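Local coordinates for putative cytosine/guanine deaminase (PDB 2PAJ), which catalyses the zinc-dependent hydrolytic deamination of 2-amino-4-hydroxypteridines such as isoxanthopterin, giving the 2,4-dihydroxypteridine and ammonium, at residues 139-144 with 166-171; 65-70 with 429-434; 83-88 with 336-341; 207-212 with 400-405; 265-270 with 291-296. One frame throughout, in Å; residues are numbered along the deposited sequence.

Contact 1 (139-144 with 166-171)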
# COMPACT_ATOMS: atom_id res chain seq x y z
N TYR A 139 10.31 3.20 9.40
CA TYR A 139 11.30 4.14 9.88
C TYR A 139 11.91 3.77 11.21
O TYR A 139 12.51 4.61 11.90
CB TYR A 139 10.77 5.58 9.87
CG TYR A 139 9.55 5.84 10.70
CD1 TYR A 139 9.61 5.83 12.09
CD2 TYR A 139 8.35 6.19 10.09
CE1 TYR A 139 8.51 6.17 12.85
CE2 TYR A 139 7.25 6.53 10.83
CZ TYR A 139 7.33 6.52 12.21
OH TYR A 139 6.24 6.86 12.95
N VAL A 140 11.77 2.50 11.57
CA VAL A 140 12.42 2.07 12.78
C VAL A 140 13.82 1.59 12.35
O VAL A 140 14.01 0.51 11.79
CB VAL A 140 11.62 0.95 13.52
CG1 VAL A 140 10.15 1.08 13.19
CG2 VAL A 140 12.15 -0.42 13.19
N TYR A 141 14.78 2.49 12.56
CA TYR A 141 16.19 2.28 12.24
C TYR A 141 16.94 3.19 13.21
O TYR A 141 16.47 4.27 13.56
CB TYR A 141 16.48 2.73 10.81
CG TYR A 141 15.79 1.90 9.75
CD1 TYR A 141 16.14 0.56 9.54
CD2 TYR A 141 14.79 2.46 8.94
CE1 TYR A 141 15.52 -0.19 8.58
CE2 TYR A 141 14.15 1.70 7.97
CZ TYR A 141 14.52 0.38 7.80
OH TYR A 141 13.88 -0.40 6.88
N TYR A 142 18.10 2.73 13.67
CA TYR A 142 18.92 3.51 14.60
C TYR A 142 20.24 2.80 14.77
O TYR A 142 20.31 1.57 14.69
CB TYR A 142 18.21 3.63 15.95
CG TYR A 142 17.89 2.31 16.61
CD1 TYR A 142 18.78 1.71 17.51
CD2 TYR A 142 16.66 1.67 16.37
CE1 TYR A 142 18.46 0.54 18.17
CE2 TYR A 142 16.33 0.49 17.03
CZ TYR A 142 17.23 -0.07 17.93
OH TYR A 142 16.88 -1.21 18.62
N PRO A 143 21.32 3.56 15.00
CA PRO A 143 22.65 2.97 15.18
C PRO A 143 22.66 1.79 16.14
O PRO A 143 22.16 1.88 17.26
CB PRO A 143 23.46 4.15 15.69
CG PRO A 143 22.84 5.31 14.97
CD PRO A 143 21.37 5.03 15.13
N GLY A 144 23.21 0.67 15.68
CA GLY A 144 23.30 -0.51 16.52
C GLY A 144 22.05 -1.34 16.72
O GLY A 144 22.03 -2.22 17.59
N LEU A 166 9.39 -1.77 0.06
CA LEU A 166 10.01 -1.16 1.22
C LEU A 166 10.30 0.33 1.02
O LEU A 166 11.00 0.72 0.10
CB LEU A 166 11.31 -1.88 1.56
CG LEU A 166 12.10 -1.30 2.74
CD1 LEU A 166 11.23 -1.27 3.99
CD2 LEU A 166 13.36 -2.12 2.96
N LEU A 167 9.73 1.15 1.90
CA LEU A 167 9.93 2.59 1.85
C LEU A 167 10.87 2.93 3.02
O LEU A 167 10.43 3.38 4.07
CB LEU A 167 8.58 3.31 2.01
CG LEU A 167 7.38 2.84 1.19
CD1 LEU A 167 6.19 3.73 1.48
CD2 LEU A 167 7.73 2.87 -0.28
N ARG A 168 12.16 2.69 2.80
CA ARG A 168 13.20 2.91 3.80
C ARG A 168 13.21 4.34 4.30
O ARG A 168 13.69 5.25 3.63
CB ARG A 168 14.56 2.54 3.19
CG ARG A 168 15.58 1.96 4.16
CD ARG A 168 16.10 2.98 5.16
NE ARG A 168 17.21 2.47 5.95
CZ ARG A 168 17.82 3.15 6.91
NH1 ARG A 168 17.44 4.38 7.21
NH2 ARG A 168 18.81 2.59 7.59
N GLY A 169 12.68 4.54 5.51
CA GLY A 169 12.63 5.87 6.09
C GLY A 169 13.72 6.15 7.10
O GLY A 169 14.57 5.31 7.36
N GLY A 170 13.69 7.35 7.67
CA GLY A 170 14.68 7.71 8.66
C GLY A 170 15.00 9.19 8.70
O GLY A 170 14.36 10.00 8.03
N ALA A 171 15.98 9.54 9.52
CA ALA A 171 16.39 10.93 9.64
C ALA A 171 17.85 11.05 10.02
O ALA A 171 18.45 10.13 10.59
CB ALA A 171 15.53 11.65 10.67

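Contact 2 (65-70 with 429-434)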
# COMPACT_ATOMS: atom_id res chain seq x y z
N ASP A 65 -21.96 -15.50 -8.76
CA ASP A 65 -22.51 -14.48 -7.87
C ASP A 65 -21.43 -13.63 -7.23
O ASP A 65 -21.73 -12.77 -6.40
CB ASP A 65 -23.35 -15.12 -6.75
CG ASP A 65 -24.55 -15.87 -7.28
OD1 ASP A 65 -25.24 -15.34 -8.18
OD2 ASP A 65 -24.80 -16.98 -6.78
N CYS A 66 -20.18 -13.87 -7.61
CA CYS A 66 -19.08 -13.11 -7.05
C CYS A 66 -18.64 -11.97 -7.95
O CYS A 66 -18.79 -12.02 -9.16
CB CYS A 66 -17.88 -14.01 -6.76
SG CYS A 66 -18.17 -15.21 -5.48
N VAL A 67 -18.08 -10.96 -7.31
CA VAL A 67 -17.59 -9.77 -8.00
C VAL A 67 -16.06 -9.83 -8.01
O VAL A 67 -15.42 -10.22 -7.03
CB VAL A 67 -18.07 -8.49 -7.27
CG1 VAL A 67 -17.58 -7.25 -7.98
CG2 VAL A 67 -19.59 -8.48 -7.20
N ILE A 68 -15.48 -9.46 -9.14
CA ILE A 68 -14.04 -9.47 -9.30
C ILE A 68 -13.52 -8.04 -9.40
O ILE A 68 -14.12 -7.19 -10.06
CB ILE A 68 -13.63 -10.30 -10.56
CG1 ILE A 68 -13.95 -11.77 -10.32
CG2 ILE A 68 -12.15 -10.14 -10.84
CD1 ILE A 68 -13.63 -12.67 -11.47
N TYR A 69 -12.42 -7.79 -8.70
CA TYR A 69 -11.75 -6.49 -8.63
C TYR A 69 -10.25 -6.80 -8.75
O TYR A 69 -9.83 -7.95 -8.56
CB TYR A 69 -11.92 -5.89 -7.23
CG TYR A 69 -13.10 -4.97 -6.94
CD1 TYR A 69 -14.39 -5.25 -7.40
CD2 TYR A 69 -12.93 -3.84 -6.11
CE1 TYR A 69 -15.47 -4.45 -7.06
CE2 TYR A 69 -14.00 -3.04 -5.76
CZ TYR A 69 -15.27 -3.34 -6.23
OH TYR A 69 -16.33 -2.56 -5.85
N PRO A 70 -9.44 -5.81 -9.11
CA PRO A 70 -8.02 -6.14 -9.17
C PRO A 70 -7.60 -5.99 -7.70
O PRO A 70 -8.18 -5.17 -6.99
CB PRO A 70 -7.44 -5.07 -10.09
CG PRO A 70 -8.34 -3.93 -9.90
CD PRO A 70 -9.71 -4.57 -9.86
N ASP A 429 -26.58 -3.00 -8.28
CA ASP A 429 -25.29 -3.16 -8.92
C ASP A 429 -24.39 -3.76 -7.86
O ASP A 429 -23.63 -3.04 -7.21
CB ASP A 429 -24.74 -1.80 -9.34
CG ASP A 429 -23.65 -1.91 -10.39
OD1 ASP A 429 -22.95 -2.95 -10.44
OD2 ASP A 429 -23.50 -0.95 -11.16
N PRO A 430 -24.46 -5.08 -7.67
CA PRO A 430 -23.64 -5.78 -6.66
C PRO A 430 -22.14 -5.56 -6.81
O PRO A 430 -21.38 -5.85 -5.91
CB PRO A 430 -24.05 -7.24 -6.85
CG PRO A 430 -24.37 -7.31 -8.27
CD PRO A 430 -25.16 -6.06 -8.52
N ALA A 431 -21.73 -5.03 -7.96
CA ALA A 431 -20.32 -4.78 -8.20
C ALA A 431 -19.83 -3.65 -7.31
O ALA A 431 -18.66 -3.60 -6.91
CB ALA A 431 -20.13 -4.42 -9.64
N ILE A 432 -20.74 -2.76 -6.97
CA ILE A 432 -20.47 -1.59 -6.16
C ILE A 432 -20.25 -1.86 -4.67
O ILE A 432 -19.63 -1.05 -3.97
CB ILE A 432 -21.61 -0.57 -6.41
CG1 ILE A 432 -21.09 0.53 -7.33
CG2 ILE A 432 -22.20 -0.04 -5.12
CD1 ILE A 432 -22.18 1.32 -8.02
N GLY A 433 -20.71 -3.02 -4.21
CA GLY A 433 -20.63 -3.40 -2.80
C GLY A 433 -19.34 -3.31 -2.01
O GLY A 433 -19.33 -2.77 -0.90
N PRO A 434 -18.23 -3.86 -2.53
CA PRO A 434 -16.94 -3.81 -1.83
C PRO A 434 -16.49 -2.42 -1.41
O PRO A 434 -15.77 -2.27 -0.42
CB PRO A 434 -15.99 -4.44 -2.85
CG PRO A 434 -16.85 -5.44 -3.53
CD PRO A 434 -18.14 -4.67 -3.75

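Contact 3 (83-88 with 336-341). With ZN (zinc ion), chain B.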
# COMPACT_ATOMS: atom_id res chain seq x y z
N LEU A 83 0.75 -2.42 16.50
CA LEU A 83 0.73 -2.84 17.90
C LEU A 83 0.61 -1.60 18.76
O LEU A 83 0.75 -1.66 19.97
CB LEU A 83 2.00 -3.61 18.28
CG LEU A 83 2.14 -5.07 17.83
CD1 LEU A 83 3.51 -5.55 18.26
CD2 LEU A 83 1.06 -5.96 18.43
N LEU A 84 0.34 -0.48 18.10
CA LEU A 84 0.18 0.82 18.74
C LEU A 84 -1.12 1.44 18.25
O LEU A 84 -1.26 2.67 18.22
CB LEU A 84 1.35 1.73 18.39
CG LEU A 84 2.78 1.23 18.65
CD1 LEU A 84 3.77 2.20 18.03
CD2 LEU A 84 3.03 1.08 20.14
N LYS A 85 -2.07 0.59 17.86
CA LYS A 85 -3.37 1.00 17.35
C LYS A 85 -4.01 2.14 18.14
O LYS A 85 -4.31 3.21 17.59
CB LYS A 85 -4.33 -0.21 17.34
CG LYS A 85 -3.95 -1.30 16.33
CD LYS A 85 -5.14 -1.66 15.46
CE LYS A 85 -4.73 -2.41 14.21
NZ LYS A 85 -4.55 -3.86 14.43
N GLY A 86 -4.22 1.91 19.43
CA GLY A 86 -4.82 2.94 20.26
C GLY A 86 -4.48 4.39 19.91
O GLY A 86 -5.28 5.07 19.25
N GLU A 87 -3.32 4.87 20.36
CA GLU A 87 -2.87 6.26 20.12
C GLU A 87 -1.39 6.36 19.70
O GLU A 87 -0.77 5.35 19.34
CB GLU A 87 -3.11 7.10 21.38
CG GLU A 87 -4.42 7.87 21.35
CD GLU A 87 -4.56 8.70 20.08
OE1 GLU A 87 -4.80 8.12 19.00
OE2 GLU A 87 -4.40 9.94 20.16
N PRO A 88 -0.82 7.58 19.72
CA PRO A 88 0.60 7.67 19.32
C PRO A 88 1.61 7.11 20.34
O PRO A 88 2.09 7.82 21.22
CB PRO A 88 0.80 9.17 19.07
CG PRO A 88 -0.56 9.61 18.61
CD PRO A 88 -1.47 8.90 19.58
N ASP A 336 -2.18 4.56 6.68
CA ASP A 336 -0.92 4.43 7.39
C ASP A 336 -0.94 4.21 8.89
O ASP A 336 -1.64 4.89 9.61
CB ASP A 336 0.02 5.60 7.07
CG ASP A 336 -0.43 6.93 7.67
OD1 ASP A 336 0.42 7.59 8.31
OD2 ASP A 336 -1.59 7.33 7.49
N GLY A 337 -0.17 3.24 9.35
CA GLY A 337 -0.09 2.96 10.78
C GLY A 337 -1.34 3.05 11.63
O GLY A 337 -1.96 4.10 11.75
N ALA A 338 -1.70 1.93 12.25
CA ALA A 338 -2.87 1.83 13.10
C ALA A 338 -2.85 2.88 14.23
O ALA A 338 -3.82 3.04 14.96
CB ALA A 338 -2.96 0.42 13.70
N ALA A 339 -1.74 3.60 14.36
CA ALA A 339 -1.65 4.59 15.42
C ALA A 339 -2.46 5.82 15.06
O ALA A 339 -2.87 6.58 15.93
CB ALA A 339 -0.19 4.98 15.64
N SER A 340 -2.71 5.98 13.78
CA SER A 340 -3.46 7.11 13.29
C SER A 340 -4.72 6.64 12.57
O SER A 340 -5.63 7.42 12.33
CB SER A 340 -2.58 7.91 12.34
OG SER A 340 -3.28 9.02 11.83
N ASN A 341 -4.76 5.36 12.24
CA ASN A 341 -5.88 4.78 11.53
C ASN A 341 -6.17 3.38 12.07
O ASN A 341 -5.56 2.41 11.65
CB ASN A 341 -5.54 4.72 10.04
CG ASN A 341 -6.68 4.20 9.20
OD1 ASN A 341 -6.53 4.02 8.00
ND2 ASN A 341 -7.83 3.97 9.81
ZN ZN B . 2.21 8.18 7.53

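Contact 4 (207-212 with 400-405)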
# COMPACT_ATOMS: atom_id res chain seq x y z
N ALA A 207 13.79 -4.62 -10.67
CA ALA A 207 13.27 -3.52 -11.46
C ALA A 207 12.14 -3.83 -12.43
O ALA A 207 11.58 -2.91 -13.04
CB ALA A 207 14.40 -2.85 -12.19
N SER A 208 11.76 -5.10 -12.58
CA SER A 208 10.68 -5.41 -13.51
C SER A 208 9.39 -4.74 -13.06
O SER A 208 9.23 -4.41 -11.88
CB SER A 208 10.44 -6.92 -13.64
OG SER A 208 9.75 -7.45 -12.52
N PRO A 209 8.47 -4.50 -14.00
CA PRO A 209 7.21 -3.85 -13.62
C PRO A 209 6.23 -4.80 -12.92
O PRO A 209 5.05 -4.50 -12.77
CB PRO A 209 6.70 -3.30 -14.94
CG PRO A 209 7.19 -4.31 -15.92
CD PRO A 209 8.58 -4.63 -15.46
N ARG A 210 6.73 -5.96 -12.50
CA ARG A 210 5.91 -6.93 -11.79
C ARG A 210 6.80 -7.63 -10.77
O ARG A 210 6.71 -8.83 -10.52
CB ARG A 210 5.27 -7.93 -12.76
CG ARG A 210 6.22 -8.65 -13.68
CD ARG A 210 5.50 -8.99 -14.96
NE ARG A 210 4.43 -9.96 -14.77
CZ ARG A 210 3.34 -10.04 -15.53
NH1 ARG A 210 3.17 -9.19 -16.55
NH2 ARG A 210 2.44 -11.00 -15.31
N ALA A 211 7.67 -6.83 -10.17
CA ALA A 211 8.59 -7.31 -9.15
C ALA A 211 7.81 -7.69 -7.88
O ALA A 211 6.80 -7.08 -7.56
CB ALA A 211 9.62 -6.22 -8.85
N MET A 212 8.28 -8.72 -7.18
CA MET A 212 7.65 -9.14 -5.94
C MET A 212 8.33 -8.44 -4.78
O MET A 212 7.90 -8.55 -3.63
CB MET A 212 7.74 -10.65 -5.77
CG MET A 212 6.86 -11.44 -6.71
SD MET A 212 5.10 -11.01 -6.63
CE MET A 212 4.66 -11.66 -5.03
N LEU A 400 5.20 -0.11 -10.62
CA LEU A 400 4.84 -1.49 -10.93
C LEU A 400 3.76 -1.47 -12.02
O LEU A 400 2.60 -1.79 -11.76
CB LEU A 400 4.33 -2.18 -9.68
CG LEU A 400 5.38 -2.47 -8.61
CD1 LEU A 400 4.70 -3.10 -7.41
CD2 LEU A 400 6.45 -3.40 -9.16
N ASP A 401 4.17 -1.11 -13.23
CA ASP A 401 3.30 -0.97 -14.38
C ASP A 401 2.61 -2.19 -14.99
O ASP A 401 1.71 -2.04 -15.81
CB ASP A 401 4.05 -0.21 -15.47
CG ASP A 401 4.61 1.10 -14.97
OD1 ASP A 401 3.94 1.72 -14.12
OD2 ASP A 401 5.69 1.52 -15.42
N GLU A 402 3.01 -3.39 -14.60
CA GLU A 402 2.33 -4.56 -15.14
C GLU A 402 1.49 -5.16 -14.02
O GLU A 402 1.19 -6.36 -14.01
CB GLU A 402 3.33 -5.58 -15.68
CG GLU A 402 3.96 -5.16 -17.02
CD GLU A 402 4.79 -6.28 -17.65
OE1 GLU A 402 5.63 -6.87 -16.94
OE2 GLU A 402 4.61 -6.55 -18.86
N VAL A 403 1.11 -4.28 -13.08
CA VAL A 403 0.29 -4.61 -11.91
C VAL A 403 -0.84 -3.57 -11.74
O VAL A 403 -0.72 -2.43 -12.19
CB VAL A 403 1.16 -4.60 -10.62
CG1 VAL A 403 0.37 -5.12 -9.44
CG2 VAL A 403 2.41 -5.44 -10.82
N GLY A 404 -1.94 -3.97 -11.10
CA GLY A 404 -3.05 -3.05 -10.86
C GLY A 404 -4.20 -3.00 -11.87
O GLY A 404 -5.06 -2.13 -11.79
N LYS A 405 -4.23 -3.94 -12.81
CA LYS A 405 -5.28 -3.95 -13.82
C LYS A 405 -5.73 -5.35 -14.18
O LYS A 405 -4.90 -6.23 -14.42
CB LYS A 405 -4.79 -3.27 -15.08
CG LYS A 405 -5.42 -1.94 -15.39
CD LYS A 405 -4.90 -1.48 -16.73
CE LYS A 405 -5.64 -0.28 -17.29
NZ LYS A 405 -5.22 -0.10 -18.72

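Contact 5 (265-270 with 291-296)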
# COMPACT_ATOMS: atom_id res chain seq x y z
N LYS A 265 10.22 29.48 0.93
CA LYS A 265 8.92 29.70 0.31
C LYS A 265 8.02 28.47 0.44
O LYS A 265 8.09 27.77 1.45
CB LYS A 265 9.11 30.06 -1.16
CG LYS A 265 8.26 31.25 -1.63
CD LYS A 265 8.62 32.53 -0.89
CE LYS A 265 8.26 33.76 -1.74
NZ LYS A 265 6.81 33.87 -2.16
N SER A 266 7.20 28.19 -0.57
CA SER A 266 6.28 27.05 -0.54
C SER A 266 6.93 25.68 -0.35
O SER A 266 8.03 25.42 -0.83
CB SER A 266 5.44 27.01 -1.82
OG SER A 266 4.92 25.71 -2.05
N PRO A 267 6.24 24.77 0.35
CA PRO A 267 6.78 23.42 0.60
C PRO A 267 7.07 22.64 -0.69
O PRO A 267 8.17 22.11 -0.88
CB PRO A 267 5.69 22.77 1.45
CG PRO A 267 5.15 23.93 2.22
CD PRO A 267 5.04 25.01 1.17
N VAL A 268 6.08 22.56 -1.56
CA VAL A 268 6.22 21.86 -2.83
C VAL A 268 7.31 22.54 -3.67
O VAL A 268 8.19 21.87 -4.21
CB VAL A 268 4.87 21.85 -3.58
CG1 VAL A 268 5.01 21.19 -4.94
CG2 VAL A 268 3.84 21.13 -2.76
N ALA A 269 7.26 23.86 -3.76
CA ALA A 269 8.23 24.63 -4.52
C ALA A 269 9.66 24.41 -3.99
O ALA A 269 10.63 24.41 -4.75
CB ALA A 269 7.86 26.12 -4.47
N PHE A 270 9.78 24.22 -2.69
CA PHE A 270 11.06 23.97 -2.04
C PHE A 270 11.54 22.59 -2.48
O PHE A 270 12.69 22.40 -2.89
CB PHE A 270 10.90 24.02 -0.52
CG PHE A 270 12.19 23.97 0.23
CD1 PHE A 270 12.98 25.11 0.33
CD2 PHE A 270 12.61 22.79 0.83
CE1 PHE A 270 14.19 25.07 1.01
CE2 PHE A 270 13.82 22.74 1.53
CZ PHE A 270 14.62 23.88 1.62
N ALA A 291 -2.89 26.36 -5.19
CA ALA A 291 -3.31 26.06 -6.55
C ALA A 291 -2.03 25.93 -7.38
O ALA A 291 -1.93 25.08 -8.27
CB ALA A 291 -4.18 27.19 -7.10
N ASP A 292 -1.06 26.77 -7.06
CA ASP A 292 0.24 26.78 -7.73
C ASP A 292 0.99 25.51 -7.39
O ASP A 292 1.74 24.96 -8.21
CB ASP A 292 1.06 27.99 -7.27
CG ASP A 292 0.30 29.30 -7.40
OD1 ASP A 292 -0.05 29.68 -8.54
OD2 ASP A 292 0.05 29.94 -6.35
N GLU A 293 0.79 25.04 -6.17
CA GLU A 293 1.43 23.82 -5.71
C GLU A 293 0.84 22.62 -6.42
O GLU A 293 1.55 21.63 -6.66
CB GLU A 293 1.26 23.67 -4.20
CG GLU A 293 2.14 24.59 -3.38
CD GLU A 293 2.00 24.37 -1.88
OE1 GLU A 293 0.99 24.84 -1.31
OE2 GLU A 293 2.88 23.72 -1.27
N ILE A 294 -0.44 22.69 -6.77
CA ILE A 294 -1.09 21.59 -7.46
C ILE A 294 -0.60 21.50 -8.89
O ILE A 294 -0.39 20.41 -9.42
CB ILE A 294 -2.62 21.76 -7.44
CG1 ILE A 294 -3.13 21.63 -6.00
CG2 ILE A 294 -3.30 20.69 -8.30
CD1 ILE A 294 -4.58 21.94 -5.85
N ALA A 295 -0.40 22.66 -9.50
CA ALA A 295 0.08 22.73 -10.88
C ALA A 295 1.48 22.11 -10.99
O ALA A 295 1.77 21.38 -11.94
CB ALA A 295 0.11 24.18 -11.33
N LEU A 296 2.32 22.42 -10.01
CA LEU A 296 3.68 21.90 -9.98
C LEU A 296 3.67 20.39 -9.83
O LEU A 296 4.52 19.69 -10.36
CB LEU A 296 4.47 22.52 -8.83
CG LEU A 296 5.69 23.36 -9.17
CD1 LEU A 296 6.44 23.65 -7.89
CD2 LEU A 296 6.59 22.63 -10.16

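Contact 1 (139-144 with 166-171)
The backbones of the two segments approach most closely where the CA of Tyr-139 lies 4.4 Å from the CA of Gly-169, as the loop after strand 131-136 passes the C-terminal part of its parallel neighbour, strand 163-168. Tyr-139 contributes little more than its CB, which rests 4.1 Å from Gly-170 N. With chi1 at 59° its ring swings away from this interface, toward His-78 and Gln-81. This places the contact at the rim of the TIM barrel that carries the active site.

Tyr-141 makes the largest single contribution to the buried surface. Its ring and the guanidinium of Arg-168 are stacked almost parallel, with planes 5° apart and Arg-168 CZ 3.8 Å from the ring centroid. That vector is 18° off the ring normal, so the cation lies over the face and meets the criterion for a cation-pi pair. The arginine enters from the phenol end: its CD lies 3.7 Å from Tyr-141 CE2, and the terminal nitrogens reach over the half of the ring near CG. Beyond the ring, Leu-166 CD1 approaches Tyr-141 OH at 4.0 Å.

Ser-150 hydrogen-bonds the phenol, while Asp-196 and Glu-188 form salt bridges with NH2 and NH1 of Arg-168. With a buried guanidinium held by two carboxylates and stacked on an aromatic face, the arginine probably stays protonated and has little freedom to rotate.

Contact 2 (65-70 with 429-434)
Val-67 is the first residue to meet the other segment, and its two methyls divide the work. Val-67 CG2 faces the backbone of Pro-430, 3.4 Å from Pro-430 O. Val-67 CG1, anti to the backbone N (chi1 -179°), packs 3.7 Å from Ala-431 CA and, less closely, 4.2 Å from Ala-431 CB. Ala-19 of the short strand 19-20 touches both Val-67 and Ala-431.

The strand that begins here, 67-73, is the first of the TIM barrel of this amidohydrolase, and it leads on to the zinc ligands His-76 and His-78. Its early part also pairs antiparallel with strand 414-418, through backbone bonds to Tyr-417 and Ala-415, so the contact sits where the barrel meets the strands beside it.

Two residues on, Tyr-69 points to the same side as Val-67. Its OH donates a hydrogen bond to Ala-431 O at 2.8 Å. The C=O...OH angle is 159°, with the donor in the carbonyl plane, and the acceptor oxygen lies at the edge of the ring. Pro-434, in helix 433-436, leans against the same phenol end, its CB 3.6 Å from Tyr-69 CZ. Tyr-417 meets the Tyr-69 ring edge-to-face, and Ile-387 of helix 383-398 packs against it too.

Contact 3 (83-88 with 336-341)
Ala-338 packs on the side chain of Lys-85 and Ala-339 on the backbone of Leu-84 and Glu-87, joining the loops that follow the first and eighth strands of the amidohydrolase TIM barrel. The first shell is built from small groups. Ala-338 CB meets the aliphatic stem of Lys-85, 3.9 Å from its CB. Ala-339 CB is placed 3.6 Å from Leu-84 O and 3.8 Å from Glu-87 O. Ala-339 CA also makes a CH...O contact with Leu-84 O at 3.4 Å, the angle at the hydrogen being 139°.

Further out, the charged ends are anchored elsewhere: Lys-85 NZ forms a salt bridge with Glu-125 of helix 112-127, and Glu-87 OE1 with Arg-313. Ala-339 also touches Gln-81, which probably binds substrate, so the packing borders the active site.

The two alanines are part of a short, weakly bonded helix, in which Gly-337 O accepts from Ser-340 N at 2.9 Å and from Asn-341 N at 3.1 Å. His-77 ND1 engages Gly-337 N at the start of this turn. Just before it comes Asp-336, which shares the zinc ion with His-76, His-78 and His-248. Ser-310 OG holds the carboxylate oxygen OD2, while OD1 binds zinc at 2.0 Å.

Contact 4 (207-212 with 400-405)
Pro-209 and Glu-402 supply the backbone hydrogen bond of this contact: Glu-402 N donates to Pro-209 O at 3.0 Å with an N-H...O angle of 156°. The donor stands 32° out of the carbonyl plane. Leu-400 to Val-403 form a type I beta turn, which presents this N-H to the other loop.

The ionic component is weaker. Arg-210 NH1 reaches Glu-402 OE1 at 3.4 Å, nearly straight at 173° but long. The carboxylate approaches the edge of the guanidinium, and the two planes are almost perpendicular. Arg-210 has further partners, with Asp-44 in a salt bridge to NH2 and Gly-409 O accepting from NH1.

Apolar contacts fill in around these bonds. The ring of Pro-209 lies alongside the Glu-402 chain, CG to CG at 3.5 Å. Leu-400 CD2 packs against Ala-211, 4.3 Å from its CB, and Val-403 CG2 lies 3.9 Å from Arg-210 CA. Both Leu-400 and Val-403 also touch Thr-133 of strand 131-136.

The loops involved are the entry to barrel strand 213-217 and the link from helix 383-398 to strand 414-418, on the barrel's N-terminal side, away from the catalytic end. With Glu-402, Asp-44 and Gly-409 O all drawn to one guanidinium, Arg-210 ties three loops together, and its charge is probably shared between the two carboxylates.

Contact 5 (265-270 with 291-296)
Glu-293 and Val-268 bury the most surface here, followed by Leu-296, and together they join the N-terminal turn of helix 267-273 to helix 291-300. Their nearest CA atoms, those of Val-268 and Glu-293, are 5.9 Å apart. Both helices belong to the outer layer of the TIM barrel, on either side of strand 281-284 in the sequence.

Glu-293 supplies the polar half. Its chain runs extended beyond CG (chi2 -177°), carrying the carboxylate across to the start of the neighbouring helix. There OE2 accepts two weak hydrogen bonds, one from Ser-266 OG at 3.0 Å and one from Val-268 N at 3.4 Å, the latter fairly straight at 166°. Ser-266 is the N-cap of that helix, and its OG in turn accepts from Ala-269 N at 3.4 Å, also weakly. The other oxygen, OE1, takes the backbone N-H of Asp-290, just ahead of Glu-293's own helix, so the carboxylate is held from both helix starts.

Val-268 supplies the apolar half. Its CG2 packs on the stem of the glutamate, 3.9 Å from Glu-293 CB, while CG1 turns to Leu-296, lying 4.1 Å from CD1. That same leucine CD1 also reaches Ala-269 CA at 3.9 Å, and Leu-277 packs on Leu-296 from outside the pair.

A carboxylate placed against the N-terminal turn of helix 267-273, beside its N-cap serine, probably interacts favourably with the helix dipole. Such a setting would be expected to stabilise the ionised form of Glu-293, although each bond across the contact is weak on its own.

Contact 2 spans the others along the chain, pairing the first barrel strand with a helix some 360 residues later. Contact 3 encloses contacts 1 and 5, while contacts 3 and 4 alternate in sequence and lie on opposite sides of the chain's centre. Contacts 1 and 3 both border the zinc site at the C-terminal end of the barrel, their centres 18 Å apart. Contacts 2 and 4 touch where Pro-70 CB packs on Gly-404 O at 4.2 Å, away from the catalytic sites. Contact 5 joins two outer helices, with its centre 28 Å or more from the other four. The five thus sample both ends of the barrel and its outer layer, with only contacts 1 and 3 close to the metal.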